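Local coordinates for protein 11S globulin subunit beta (PDB 2E9Q) that serves as a seed storage protein, a nutrient reservoir of pumpkin seeds whose subunits assemble into hexamers, at residues 96-101 / 284-289; 64-69 / 172-177. All blocks are in the same frame, centred on the assembly; numbering follows the deposited sequence.

Both contacts lie in the N-terminal cupin barrel and are buried, and each spans the same two antiparallel sheets, so they join the walls of one fold at two separate places. Their centres are 18 Å apart, with about 10 Å between nearest atoms. Contact 1 uses strand 287-289, an outermost strand of its sheet within the chain, and combines an arginine-to-carbonyl hydrogen bond with packing of branched aliphatic chains. Contact 2 sets strand 63-70, inside that sheet, against the loop leading to strand 176-178; no hydrogen bond crosses it, and one leucine meets both partners, an asparagine and an isoleucine. Each also has residues that pack on the second subunit.

Contact 1: residues 96-101 / 284-289; sequences RGIAIP and LRLKQN
Arg96 and Leu286 meet where the two sheets of the N-terminal cupin barrel approach each other: Arg96 lies on the strand that enters the segment 96-101, while Leu286 leads into strand 287-289, which pairs with strand 135-139 in the other sheet. Cys103 follows the first segment and Cys282 precedes the second by two residues; they form the disulfide that links the acidic and basic chains once the precursor is cleaved. The polar part is one bond from Arg96 NH1 to the backbone O of Leu286, 3.3 Å long and bent, with 138° at the hydrogen. The nitrogen sits 52° out of the carbonyl plane, and the oxygen is met at the edge of the guanidinium, slightly tilted from its plane. A second grip comes from strand 135-139, where Arg96 NH2 bonds Val138 O, while the backbones of Leu286 and Val138 are also bonded. Arginine suits this place because it has N-H groups for two carbonyls at once; a bend at chi3 (-58°) brings its flat end round toward them. Lys287 NZ, a like charge 6.2 Å from Arg96 NH1, is bonded to Pro130 O.

The apolar part centres on Leu286. Its CD1 meets Ile98 CG2 tip to tip at 3.6 Å and lies 4.1 Å from Ile98 CD1, with Ile100 CG2 more loosely placed at 4.4 Å. Leucine has the reach to carry a methyl across the gap, and beta-branched isoleucine, at home in an extended strand, offers a second arm. Next along the chain, Ala99 packs on Met419 and Pro101 on Asn408, both of the second subunit.

The two kinds of interaction join at the arginine, whose chain crosses Leu286 at about a right angle, bringing NH1 to 3.8 Å from Leu286 CB. Ile98 CG2 lies 4.2 Å above the guanidinium plane of Arg96, over its centre.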
ATOM      1  N   ARG A  96       3.754  31.886   4.844  1.00 48.29           N
ATOM      2  CA  ARG A  96       2.798  30.900   4.373  1.00 45.70           C
ATOM      3  C   ARG A  96       1.713  30.681   5.420  1.00 58.01           C
ATOM      4  O   ARG A  96       1.897  30.980   6.607  1.00 59.87           O
ATOM      5  CB  ARG A  96       3.515  29.574   4.115  1.00 42.99           C
ATOM      6  CG  ARG A  96       4.088  28.946   5.385  1.00 54.02           C
ATOM      7  CD  ARG A  96       5.015  27.748   5.144  1.00 52.85           C
ATOM      8  NE  ARG A  96       4.370  26.668   4.407  1.00 54.98           N
ATOM      9  CZ  ARG A  96       4.485  25.374   4.702  1.00 49.54           C
ATOM     10  NH1 ARG A  96       5.214  24.977   5.730  1.00 46.47           N
ATOM     11  NH2 ARG A  96       3.891  24.469   3.938  1.00 45.25           N
ATOM     12  N   GLY A  97       0.589  30.148   4.967  1.00 54.01           N
ATOM     13  CA  GLY A  97      -0.508  29.842   5.856  1.00 58.90           C
ATOM     14  C   GLY A  97      -0.960  28.437   5.504  1.00 60.55           C
ATOM     15  O   GLY A  97      -1.369  28.181   4.367  1.00 63.21           O
ATOM     16  N   ILE A  98      -0.872  27.516   6.454  1.00 46.59           N
ATOM     17  CA  ILE A  98      -1.283  26.149   6.194  1.00 53.91           C
ATOM     18  C   ILE A  98      -2.115  25.595   7.341  1.00 66.21           C
ATOM     19  O   ILE A  98      -1.593  25.209   8.388  1.00 69.21           O
ATOM     20  CB  ILE A  98      -0.060  25.240   5.918  1.00 51.48           C
ATOM     21  CG1 ILE A  98      -0.520  23.798   5.728  1.00 50.57           C
ATOM     22  CG2 ILE A  98       0.961  25.368   7.031  1.00 58.59           C
ATOM     23  CD1 ILE A  98       0.574  22.860   5.235  1.00 59.49           C
ATOM     24  N   ALA A  99      -3.421  25.546   7.104  1.00 70.17           N
ATOM     25  CA  ALA A  99      -4.415  25.087   8.069  1.00 77.35           C
ATOM     26  C   ALA A  99      -4.211  23.757   8.802  1.00 76.29           C
ATOM     27  O   ALA A  99      -4.130  23.737  10.031  1.00 81.68           O
ATOM     28  CB  ALA A  99      -5.792  25.085   7.404  1.00 71.48           C
ATOM     29  N   ILE A 100      -4.133  22.660   8.049  1.00 68.84           N
ATOM     30  CA  ILE A 100      -4.006  21.305   8.597  1.00 75.78           C
ATOM     31  C   ILE A 100      -5.176  20.999   9.550  1.00 81.18           C
ATOM     32  O   ILE A 100      -5.204  21.438  10.703  1.00 73.90           O
ATOM     33  CB  ILE A 100      -2.610  21.033   9.284  1.00 65.63           C
ATOM     34  CG1 ILE A 100      -2.764  20.007  10.410  1.00 60.47           C
ATOM     35  CG2 ILE A 100      -1.969  22.312   9.762  1.00 73.89           C
ATOM     36  CD1 ILE A 100      -3.238  18.651   9.954  1.00 73.95           C
ATOM     37  N   PRO A 101      -6.160  20.224   9.053  1.00 84.30           N
ATOM     38  CA  PRO A 101      -7.394  19.773   9.707  1.00 81.88           C
ATOM     39  C   PRO A 101      -7.309  19.329  11.158  1.00 85.32           C
ATOM     40  O   PRO A 101      -6.327  18.720  11.593  1.00 83.36           O
ATOM     41  CB  PRO A 101      -7.884  18.656   8.788  1.00 85.18           C
ATOM     42  CG  PRO A 101      -6.624  18.162   8.135  1.00 89.60           C
ATOM     43  CD  PRO A 101      -5.937  19.454   7.818  1.00 88.68           C
ATOM     44  N   LEU A 284       3.653  19.498  15.427  1.00 51.52           N
ATOM     45  CA  LEU A 284       4.774  19.137  14.561  1.00 53.52           C
ATOM     46  C   LEU A 284       5.256  20.286  13.679  1.00 45.61           C
ATOM     47  O   LEU A 284       4.455  21.079  13.193  1.00 49.91           O
ATOM     48  CB  LEU A 284       4.381  17.959  13.676  1.00 55.62           C
ATOM     49  CG  LEU A 284       3.980  16.685  14.422  1.00 61.01           C
ATOM     50  CD1 LEU A 284       3.687  15.580  13.418  1.00 54.83           C
ATOM     51  CD2 LEU A 284       5.105  16.266  15.354  1.00 58.35           C
ATOM     52  N   ARG A 285       6.564  20.393  13.482  1.00 41.59           N
ATOM     53  CA  ARG A 285       7.063  21.451  12.615  1.00 51.38           C
ATOM     54  C   ARG A 285       6.686  21.040  11.184  1.00 47.45           C
ATOM     55  O   ARG A 285       6.508  19.855  10.900  1.00 36.04           O
ATOM     56  CB  ARG A 285       8.583  21.583  12.741  0.50 51.73           C
ATOM     57  CG  ARG A 285       9.149  20.930  13.985  0.50 53.70           C
ATOM     58  CD  ARG A 285       9.854  19.639  13.623  0.50 52.23           C
ATOM     59  NE  ARG A 285       9.921  18.706  14.739  0.50 39.99           N
ATOM     60  CZ  ARG A 285       8.857  18.155  15.302  0.50 18.13           C
ATOM     61  NH1 ARG A 285       8.996  17.306  16.313  0.50 47.23           N
ATOM     62  NH2 ARG A 285       7.657  18.458  14.865  0.50 25.75           N
ATOM     63  N   LEU A 286       6.527  22.027  10.309  1.00 47.41           N
ATOM     64  CA  LEU A 286       6.150  21.771   8.928  1.00 45.57           C
ATOM     65  C   LEU A 286       7.235  22.227   7.969  1.00 50.74           C
ATOM     66  O   LEU A 286       6.989  22.433   6.779  1.00 47.05           O
ATOM     67  CB  LEU A 286       4.837  22.480   8.601  1.00 49.77           C
ATOM     68  CG  LEU A 286       3.671  22.111   9.519  1.00 45.94           C
ATOM     69  CD1 LEU A 286       2.369  22.657   8.959  1.00 42.84           C
ATOM     70  CD2 LEU A 286       3.600  20.602   9.646  1.00 49.87           C
ATOM     71  N   LYS A 287       8.438  22.400   8.503  1.00 45.97           N
ATOM     72  CA  LYS A 287       9.559  22.806   7.693  1.00 38.15           C
ATOM     73  C   LYS A 287      10.855  22.534   8.409  1.00 47.00           C
ATOM     74  O   LYS A 287      10.873  22.310   9.623  1.00 40.46           O
ATOM     75  CB  LYS A 287       9.480  24.293   7.334  1.00 52.15           C
ATOM     76  CG  LYS A 287       9.783  25.283   8.454  1.00 56.65           C
ATOM     77  CD  LYS A 287       9.977  26.683   7.854  1.00 58.66           C
ATOM     78  CE  LYS A 287      10.188  27.761   8.910  1.00 60.45           C
ATOM     79  NZ  LYS A 287       8.891  28.246   9.491  1.00 65.32           N
ATOM     80  N   GLN A 288      11.933  22.547   7.628  1.00 45.48           N
ATOM     81  CA  GLN A 288      13.293  22.337   8.101  1.00 40.65           C
ATOM     82  C   GLN A 288      14.209  22.987   7.069  1.00 50.89           C
ATOM     83  O   GLN A 288      14.058  22.761   5.864  1.00 46.42           O
ATOM     84  CB  GLN A 288      13.620  20.845   8.198  1.00 38.87           C
ATOM     85  CG  GLN A 288      15.063  20.559   8.644  1.00 37.71           C
ATOM     86  CD  GLN A 288      15.434  19.081   8.588  1.00 42.41           C
ATOM     87  OE1 GLN A 288      14.583  18.210   8.741  1.00 43.25           O
ATOM     88  NE2 GLN A 288      16.717  18.798   8.385  1.00 45.56           N
ATOM     89  N   ASN A 289      15.147  23.803   7.525  1.00 49.43           N
ATOM     90  CA  ASN A 289      16.059  24.444   6.592  1.00 47.89           C
ATOM     91  C   ASN A 289      17.241  23.519   6.389  1.00 54.96           C
ATOM     92  O   ASN A 289      17.902  23.123   7.353  1.00 50.83           O
ATOM     93  CB  ASN A 289      16.550  25.784   7.134  1.00 52.32           C
ATOM     94  CG  ASN A 289      17.231  26.617   6.071  1.00 39.49           C
ATOM     95  OD1 ASN A 289      16.620  27.496   5.464  1.00 49.08           O
ATOM     96  ND2 ASN A 289      18.495  26.331   5.826  1.00 40.79           N
TER

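Contact 2: residues 64-69 / 172-177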
ATOM      1  N   ASN A  64       5.660  14.470  -9.818  1.00 44.75           N
ATOM      2  CA  ASN A  64       5.351  15.669 -10.575  1.00 42.31           C
ATOM      3  C   ASN A  64       6.304  16.721 -10.031  1.00 49.09           C
ATOM      4  O   ASN A  64       6.689  16.672  -8.855  1.00 48.76           O
ATOM      5  CB  ASN A  64       3.919  16.137 -10.324  1.00 50.16           C
ATOM      6  CG  ASN A  64       2.885  15.091 -10.666  1.00 60.58           C
ATOM      7  OD1 ASN A  64       2.755  14.072  -9.976  1.00 65.43           O
ATOM      8  ND2 ASN A  64       2.137  15.335 -11.733  1.00 53.17           N
ATOM      9  N   MET A  65       6.696  17.659 -10.885  1.00 46.79           N
ATOM     10  CA  MET A  65       7.590  18.744 -10.490  1.00 40.97           C
ATOM     11  C   MET A  65       7.005  20.055 -11.002  1.00 45.06           C
ATOM     12  O   MET A  65       6.632  20.172 -12.173  1.00 50.15           O
ATOM     13  CB  MET A  65       8.982  18.535 -11.090  0.50 45.58           C
ATOM     14  CG  MET A  65      10.068  19.446 -10.516  0.50 40.77           C
ATOM     15  SD  MET A  65      10.554  18.984  -8.839  0.50 56.03           S
ATOM     16  CE  MET A  65      11.331  17.418  -9.152  0.50 47.28           C
ATOM     17  N   ILE A  66       6.926  21.040 -10.118  1.00 43.37           N
ATOM     18  CA  ILE A  66       6.385  22.345 -10.449  1.00 33.31           C
ATOM     19  C   ILE A  66       7.321  23.405  -9.882  1.00 41.16           C
ATOM     20  O   ILE A  66       7.883  23.229  -8.796  1.00 40.02           O
ATOM     21  CB  ILE A  66       5.001  22.517  -9.820  1.00 39.97           C
ATOM     22  CG1 ILE A  66       4.066  21.439 -10.358  1.00 48.14           C
ATOM     23  CG2 ILE A  66       4.453  23.907 -10.090  1.00 40.72           C
ATOM     24  CD1 ILE A  66       2.704  21.446  -9.718  1.00 53.84           C
ATOM     25  N   ARG A  67       7.517  24.488 -10.630  1.00 46.20           N
ATOM     26  CA  ARG A  67       8.368  25.577 -10.167  1.00 39.11           C
ATOM     27  C   ARG A  67       7.563  26.862 -10.228  1.00 49.91           C
ATOM     28  O   ARG A  67       7.025  27.238 -11.275  1.00 44.57           O
ATOM     29  CB  ARG A  67       9.641  25.702 -11.011  1.00 40.67           C
ATOM     30  CG  ARG A  67      10.540  26.893 -10.612  1.00 41.13           C
ATOM     31  CD  ARG A  67      11.919  26.806 -11.261  1.00 39.86           C
ATOM     32  NE  ARG A  67      11.814  26.710 -12.716  1.00 44.51           N
ATOM     33  CZ  ARG A  67      12.793  26.310 -13.522  1.00 45.03           C
ATOM     34  NH1 ARG A  67      12.583  26.260 -14.831  1.00 53.77           N
ATOM     35  NH2 ARG A  67      13.975  25.955 -13.033  1.00 48.29           N
ATOM     36  N   HIS A  68       7.461  27.522  -9.083  1.00 45.43           N
ATOM     37  CA  HIS A  68       6.726  28.763  -8.993  1.00 39.17           C
ATOM     38  C   HIS A  68       7.689  29.923  -8.845  1.00 44.78           C
ATOM     39  O   HIS A  68       8.644  29.866  -8.076  1.00 44.74           O
ATOM     40  CB  HIS A  68       5.788  28.737  -7.791  1.00 49.23           C
ATOM     41  CG  HIS A  68       4.547  27.931  -8.002  1.00 44.58           C
ATOM     42  ND1 HIS A  68       4.078  27.029  -7.073  1.00 43.06           N
ATOM     43  CD2 HIS A  68       3.638  27.944  -9.004  1.00 40.78           C
ATOM     44  CE1 HIS A  68       2.931  26.524  -7.492  1.00 46.54           C
ATOM     45  NE2 HIS A  68       2.642  27.065  -8.663  1.00 47.77           N
ATOM     46  N   THR A  69       7.433  30.982  -9.593  1.00 47.33           N
ATOM     47  CA  THR A  69       8.262  32.165  -9.522  1.00 44.87           C
ATOM     48  C   THR A  69       7.314  33.283  -9.159  1.00 48.68           C
ATOM     49  O   THR A  69       6.508  33.724  -9.978  1.00 50.30           O
ATOM     50  CB  THR A  69       8.948  32.445 -10.860  1.00 47.51           C
ATOM     51  OG1 THR A  69       9.943  31.434 -11.094  1.00 47.19           O
ATOM     52  CG2 THR A  69       9.613  33.808 -10.839  1.00 48.53           C
ATOM     53  N   PRO A 172      -3.070   8.256 -10.266  1.00 54.25           N
ATOM     54  CA  PRO A 172      -1.728   8.843 -10.379  1.00 58.12           C
ATOM     55  C   PRO A 172      -1.644  10.203 -11.046  1.00 52.86           C
ATOM     56  O   PRO A 172      -0.592  10.590 -11.552  1.00 59.51           O
ATOM     57  CB  PRO A 172      -0.960   7.779 -11.148  1.00 62.20           C
ATOM     58  CG  PRO A 172      -2.001   7.291 -12.102  1.00 66.81           C
ATOM     59  CD  PRO A 172      -3.217   7.132 -11.209  1.00 58.12           C
ATOM     60  N   TYR A 173      -2.745  10.936 -11.021  1.00 49.05           N
ATOM     61  CA  TYR A 173      -2.801  12.247 -11.635  1.00 49.38           C
ATOM     62  C   TYR A 173      -3.048  13.366 -10.614  1.00 52.63           C
ATOM     63  O   TYR A 173      -3.976  13.319  -9.808  1.00 45.36           O
ATOM     64  CB  TYR A 173      -3.886  12.267 -12.717  0.50 52.25           C
ATOM     65  CG  TYR A 173      -3.544  11.413 -13.918  0.50 51.86           C
ATOM     66  CD1 TYR A 173      -2.491  11.756 -14.759  0.50 43.03           C
ATOM     67  CD2 TYR A 173      -4.260  10.251 -14.203  0.50 50.52           C
ATOM     68  CE1 TYR A 173      -2.153  10.968 -15.853  0.50 55.28           C
ATOM     69  CE2 TYR A 173      -3.931   9.453 -15.296  0.50 53.74           C
ATOM     70  CZ  TYR A 173      -2.877   9.818 -16.116  0.50 58.14           C
ATOM     71  OH  TYR A 173      -2.549   9.034 -17.202  0.50 64.84           O
ATOM     72  N   LEU A 174      -2.163  14.358 -10.651  1.00 48.83           N
ATOM     73  CA  LEU A 174      -2.193  15.494  -9.749  1.00 47.59           C
ATOM     74  C   LEU A 174      -3.366  16.455  -9.984  1.00 47.98           C
ATOM     75  O   LEU A 174      -3.630  16.888 -11.109  1.00 50.73           O
ATOM     76  CB  LEU A 174      -0.856  16.229  -9.851  1.00 50.51           C
ATOM     77  CG  LEU A 174      -0.526  17.280  -8.797  1.00 51.52           C
ATOM     78  CD1 LEU A 174      -0.615  16.647  -7.429  1.00 52.95           C
ATOM     79  CD2 LEU A 174       0.869  17.839  -9.050  1.00 43.58           C
ATOM     80  N   ARG A 175      -4.075  16.770  -8.906  1.00 41.15           N
ATOM     81  CA  ARG A 175      -5.225  17.662  -8.957  1.00 36.58           C
ATOM     82  C   ARG A 175      -5.064  18.740  -7.879  1.00 47.24           C
ATOM     83  O   ARG A 175      -4.790  18.430  -6.722  1.00 39.55           O
ATOM     84  CB  ARG A 175      -6.515  16.876  -8.695  0.50 38.55           C
ATOM     85  CG  ARG A 175      -6.763  15.701  -9.635  0.50 46.84           C
ATOM     86  CD  ARG A 175      -8.094  15.024  -9.331  0.50 49.18           C
ATOM     87  NE  ARG A 175      -8.482  14.037 -10.340  0.50 44.12           N
ATOM     88  CZ  ARG A 175      -7.813  12.917 -10.599  0.50 50.29           C
ATOM     89  NH1 ARG A 175      -6.707  12.625  -9.926  0.50 40.26           N
ATOM     90  NH2 ARG A 175      -8.255  12.083 -11.534  0.50 46.95           N
ATOM     91  N   LYS A 176      -5.217  20.006  -8.246  1.00 46.39           N
ATOM     92  CA  LYS A 176      -5.132  21.045  -7.237  1.00 42.40           C
ATOM     93  C   LYS A 176      -6.430  21.844  -7.211  1.00 40.41           C
ATOM     94  O   LYS A 176      -6.850  22.411  -8.218  1.00 46.13           O
ATOM     95  CB  LYS A 176      -3.923  21.962  -7.456  1.00 45.54           C
ATOM     96  CG  LYS A 176      -3.718  22.892  -6.262  1.00 37.47           C
ATOM     97  CD  LYS A 176      -2.392  23.615  -6.236  1.00 41.17           C
ATOM     98  CE  LYS A 176      -2.420  24.680  -5.133  1.00 42.97           C
ATOM     99  NZ  LYS A 176      -1.171  25.456  -5.042  1.00 40.16           N
ATOM    100  N   PHE A 177      -7.074  21.853  -6.047  1.00 40.05           N
ATOM    101  CA  PHE A 177      -8.341  22.553  -5.823  1.00 39.70           C
ATOM    102  C   PHE A 177      -8.092  23.944  -5.235  1.00 46.04           C
ATOM    103  O   PHE A 177      -7.709  24.075  -4.066  1.00 45.28           O
ATOM    104  CB  PHE A 177      -9.233  21.757  -4.850  1.00 41.99           C
ATOM    105  CG  PHE A 177      -9.518  20.344  -5.287  1.00 37.12           C
ATOM    106  CD1 PHE A 177      -8.510  19.384  -5.297  1.00 38.48           C
ATOM    107  CD2 PHE A 177     -10.790  19.977  -5.709  1.00 38.08           C
ATOM    108  CE1 PHE A 177      -8.766  18.073  -5.725  1.00 33.75           C
ATOM    109  CE2 PHE A 177     -11.055  18.663  -6.141  1.00 36.54           C
ATOM    110  CZ  PHE A 177     -10.038  17.718  -6.146  1.00 35.52           C
TER
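Leu174 packs against Asn64 and Ile66 inside the N-terminal cupin barrel, bridging its two sheets: strand 63-70 runs in one, and the loop 172-175 leads into strand 176-178 of the other. The tight part is the Asn64-Leu174 pair, whose side chains lie alongside each other and point opposite ways. Leu174 CB approaches Asn64 ND2 at 3.6 Å, while Leu174 CD2 comes within 3.7 Å of Asn64 CB and 3.8 Å of Asn64 CG. Asparagine suits the site because its flat amide lets Leu174 CB and CD2 lie against it by van der Waals contact alone, with no hydrogen bond crossing the contact. With Asn64 CG anti to its own carbonyl carbon (chi1 -58°), the amide is brought beside Leu174 rather than along the strand. An alanine here would keep the CB contact but lose the amide, which would probably open a gap beside Leu174 CB and leave the isobutyl group freer to turn.

Away from this pair the packing slackens. Ile66 CD1 and Leu174 CD2 reach toward each other tip to tip at 4.1 Å; isoleucine, well suited to a strand, here uses its longer arm. Its other branch is turned along its own strand, with Ile66 CG2 3.9 Å above the plane of the His68 ring, offset toward the rim. Leu174 also rests on Ala161 of strand 155-162, which continues the apolar surface.

The looser, partly exposed side is the loop around Tyr173, whose CB points away from strand 63-70; in the modelled conformer it packs on Ala26 of the second subunit. Asn82 bonds the backbone on both flanks of Leu174: its ND2 gives to Tyr173 O and its OD1 accepts from Arg175 N.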